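Local coordinates for protein ethylbenzene dehydrogenase beta-subunit (Aromatoleum aromaticum, PDB 2IVF) that serves as the iron-sulfur subunit of a three-chain, haem-containing dehydrogenase, carrying four iron-sulfur clusters in ferredoxin-like domains, at residues 168-171 against 176-179. Numbering follows the deposited sequence.
Sequences IYKR and IVLV. With SF4 (iron/sulfur cluster), chain S.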
ATOM      1  N   ILE B 168       8.711 -23.220  28.101  1.00 22.38           N
ATOM      2  CA  ILE B 168       9.494 -22.314  27.258  1.00 22.89           C
ATOM      3  C   ILE B 168      10.970 -22.653  27.395  1.00 22.99           C
ATOM      4  O   ILE B 168      11.498 -22.861  28.502  1.00 21.41           O
ATOM      5  CB  ILE B 168       9.269 -20.848  27.627  1.00 22.96           C
ATOM      6  CG1 ILE B 168       7.821 -20.467  27.353  1.00 22.08           C
ATOM      7  CG2 ILE B 168      10.273 -19.884  26.884  1.00 22.28           C
ATOM      8  CD1 ILE B 168       7.462 -19.041  27.714  1.00 24.81           C
ATOM      9  N   TYR B 169      11.645 -22.717  26.254  1.00 22.97           N
ATOM     10  CA  TYR B 169      13.063 -22.987  26.261  1.00 24.19           C
ATOM     11  C   TYR B 169      13.791 -22.162  25.228  1.00 24.10           C
ATOM     12  O   TYR B 169      13.176 -21.597  24.318  1.00 23.17           O
ATOM     13  CB  TYR B 169      13.360 -24.463  26.025  1.00 24.94           C
ATOM     14  CG  TYR B 169      12.894 -24.987  24.698  1.00 26.72           C
ATOM     15  CD1 TYR B 169      11.558 -25.341  24.502  1.00 25.56           C
ATOM     16  CD2 TYR B 169      13.779 -25.139  23.629  1.00 25.51           C
ATOM     17  CE1 TYR B 169      11.125 -25.836  23.302  1.00 26.09           C
ATOM     18  CE2 TYR B 169      13.348 -25.639  22.423  1.00 27.69           C
ATOM     19  CZ  TYR B 169      12.026 -25.986  22.256  1.00 28.45           C
ATOM     20  OH  TYR B 169      11.593 -26.482  21.045  1.00 28.70           O
ATOM     21  N   LYS B 170      15.103 -22.068  25.416  1.00 24.58           N
ATOM     22  CA  LYS B 170      15.946 -21.286  24.520  1.00 25.29           C
ATOM     23  C   LYS B 170      16.905 -22.276  23.910  1.00 26.73           C
ATOM     24  O   LYS B 170      17.638 -22.947  24.636  1.00 24.38           O
ATOM     25  CB  LYS B 170      16.729 -20.250  25.295  1.00 24.75           C
ATOM     26  CG  LYS B 170      17.503 -19.271  24.419  1.00 24.64           C
ATOM     27  CD  LYS B 170      18.081 -18.135  25.280  1.00 23.54           C
ATOM     28  CE  LYS B 170      19.031 -17.211  24.454  1.00 23.74           C
ATOM     29  NZ  LYS B 170      18.329 -16.458  23.371  1.00 22.13           N
ATOM     30  N   ARG B 171      16.867 -22.383  22.599  1.00 27.96           N
ATOM     31  CA  ARG B 171      17.734 -23.291  21.880  1.00 30.48           C
ATOM     32  C   ARG B 171      19.177 -22.909  22.119  1.00 31.82           C
ATOM     33  O   ARG B 171      19.543 -21.743  22.010  1.00 33.25           O
ATOM     34  CB  ARG B 171      17.411 -23.240  20.419  1.00 31.14           C
ATOM     35  CG  ARG B 171      16.209 -24.074  20.005  1.00 32.90           C
ATOM     36  CD  ARG B 171      16.399 -24.565  18.594  1.00 35.21           C
ATOM     37  NE  ARG B 171      17.508 -25.526  18.538  1.00 40.16           N
ATOM     38  CZ  ARG B 171      17.374 -26.844  18.439  1.00 41.66           C
ATOM     39  NH1 ARG B 171      16.176 -27.411  18.405  1.00 44.07           N
ATOM     40  NH2 ARG B 171      18.464 -27.614  18.404  1.00 43.17           N
ATOM     41  N   ILE B 176      17.207 -19.361  19.775  1.00 24.04           N
ATOM     42  CA  ILE B 176      15.770 -19.219  19.531  1.00 24.38           C
ATOM     43  C   ILE B 176      14.985 -19.675  20.745  1.00 24.12           C
ATOM     44  O   ILE B 176      15.247 -20.780  21.311  1.00 22.92           O
ATOM     45  CB  ILE B 176      15.323 -20.007  18.284  1.00 24.64           C
ATOM     46  CG1 ILE B 176      16.029 -19.446  17.029  1.00 24.78           C
ATOM     47  CG2 ILE B 176      13.803 -19.901  18.087  1.00 25.90           C
ATOM     48  CD1 ILE B 176      15.788 -20.298  15.736  1.00 25.51           C
ATOM     49  N   VAL B 177      14.074 -18.794  21.174  1.00 22.79           N
ATOM     50  CA  VAL B 177      13.231 -19.038  22.338  1.00 22.97           C
ATOM     51  C   VAL B 177      11.908 -19.561  21.821  1.00 22.27           C
ATOM     52  O   VAL B 177      11.319 -19.005  20.910  1.00 23.27           O
ATOM     53  CB  VAL B 177      13.036 -17.758  23.176  1.00 22.93           C
ATOM     54  CG1 VAL B 177      12.043 -18.023  24.352  1.00 20.19           C
ATOM     55  CG2 VAL B 177      14.388 -17.274  23.664  1.00 21.92           C
ATOM     56  N   LEU B 178      11.490 -20.692  22.345  1.00 22.90           N
ATOM     57  CA  LEU B 178      10.273 -21.344  21.869  1.00 23.29           C
ATOM     58  C   LEU B 178       9.350 -21.762  23.012  1.00 23.60           C
ATOM     59  O   LEU B 178       9.799 -22.104  24.106  1.00 24.20           O
ATOM     60  CB  LEU B 178      10.636 -22.608  21.038  1.00 23.78           C
ATOM     61  CG  LEU B 178      11.385 -22.327  19.707  1.00 20.76           C
ATOM     62  CD1 LEU B 178      11.876 -23.646  19.147  1.00 19.40           C
ATOM     63  CD2 LEU B 178      10.534 -21.590  18.651  1.00 18.51           C
ATOM     64  N   VAL B 179       8.059 -21.774  22.714  1.00 24.58           N
ATOM     65  CA  VAL B 179       7.029 -22.358  23.592  1.00 24.32           C
ATOM     66  C   VAL B 179       6.690 -23.750  23.062  1.00 24.84           C
ATOM     67  O   VAL B 179       6.141 -23.886  21.969  1.00 24.15           O
ATOM     68  CB  VAL B 179       5.716 -21.520  23.600  1.00 24.04           C
ATOM     69  CG1 VAL B 179       4.652 -22.251  24.487  1.00 25.08           C
ATOM     70  CG2 VAL B 179       5.953 -20.093  24.082  1.00 20.70           C
TER
HETATM   71 FE1  SF4 S1357       9.602 -11.652  25.330  1.00 22.83          FE
HETATM   72 FE2  SF4 S1357      10.639 -14.019  25.829  1.00 23.91          FE
HETATM   73 FE3  SF4 S1357      12.276 -11.914  25.178  1.00 22.80          FE
HETATM   74 FE4  SF4 S1357      10.662 -13.007  23.248  1.00 24.21          FE
HETATM   75  S1  SF4 S1357      12.411 -14.041  24.352  1.00 23.95           S
HETATM   76  S2  SF4 S1357      10.944 -10.767  23.731  1.00 23.92           S
HETATM   77  S3  SF4 S1357       8.866 -13.628  24.482  1.00 21.53           S
HETATM   78  S4  SF4 S1357      11.008 -12.128  27.091  1.00 22.74           S
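The carbonyl O of Ile176 takes the amide N of Arg171 at 2.6 Å, and the CA of Lys170 adds a CA-H...O contact to the same oxygen. Beyond it, Tyr169 and Leu178 form an antiparallel hydrogen-bonded pair, with Tyr169 N to Leu178 O at 2.9 Å and Leu178 N to Tyr169 O at 2.7 Å.

Side chains then alternate between the two faces of this ribbon. On one, Tyr169 holds CG between its backbone N and carbonyl carbon (chi1 62°), which folds the ring across the neighbouring strand. Leu178 gives that ring aliphatic carbons to lie against: Leu178 CB sits over a face of the Tyr169 ring, 4.2 Å from the centroid, in a CH-pi contact, while Leu178 CD1 lies 3.4 Å from Tyr169 OH. Tyrosine suits this partly exposed place: its ring covers the leucine and its OH hydrogen-bonds to OE2 of Glu65 of the alpha-subunit chain, which also forms a salt bridge with Arg171 NH1; Arg171 NE pairs likewise with Asp173.

The other face is mostly branched and aliphatic. Branched Ile168 reaches two valines: Ile168 CG2 meets Val177 CG1 at 3.6 Å, and Ile168 CG1, the other branch, meets Val179 CG2 at 3.8 Å. The methylenes of Lys170 run past Val177 CG2, carrying NZ to the carbonyl oxygens of Gly175 and Cys154. Compact and apolar, Val177 places CG2 3.9 Å from sulfur S1 of the iron/sulfur cluster, and Ile168 touches the Fe3-S4 cluster. Such a short beta hairpin, packed against the cysteine-bearing helix 158-162 and the segment around Cys184, is characteristic of the bacterial ferredoxin-like fold.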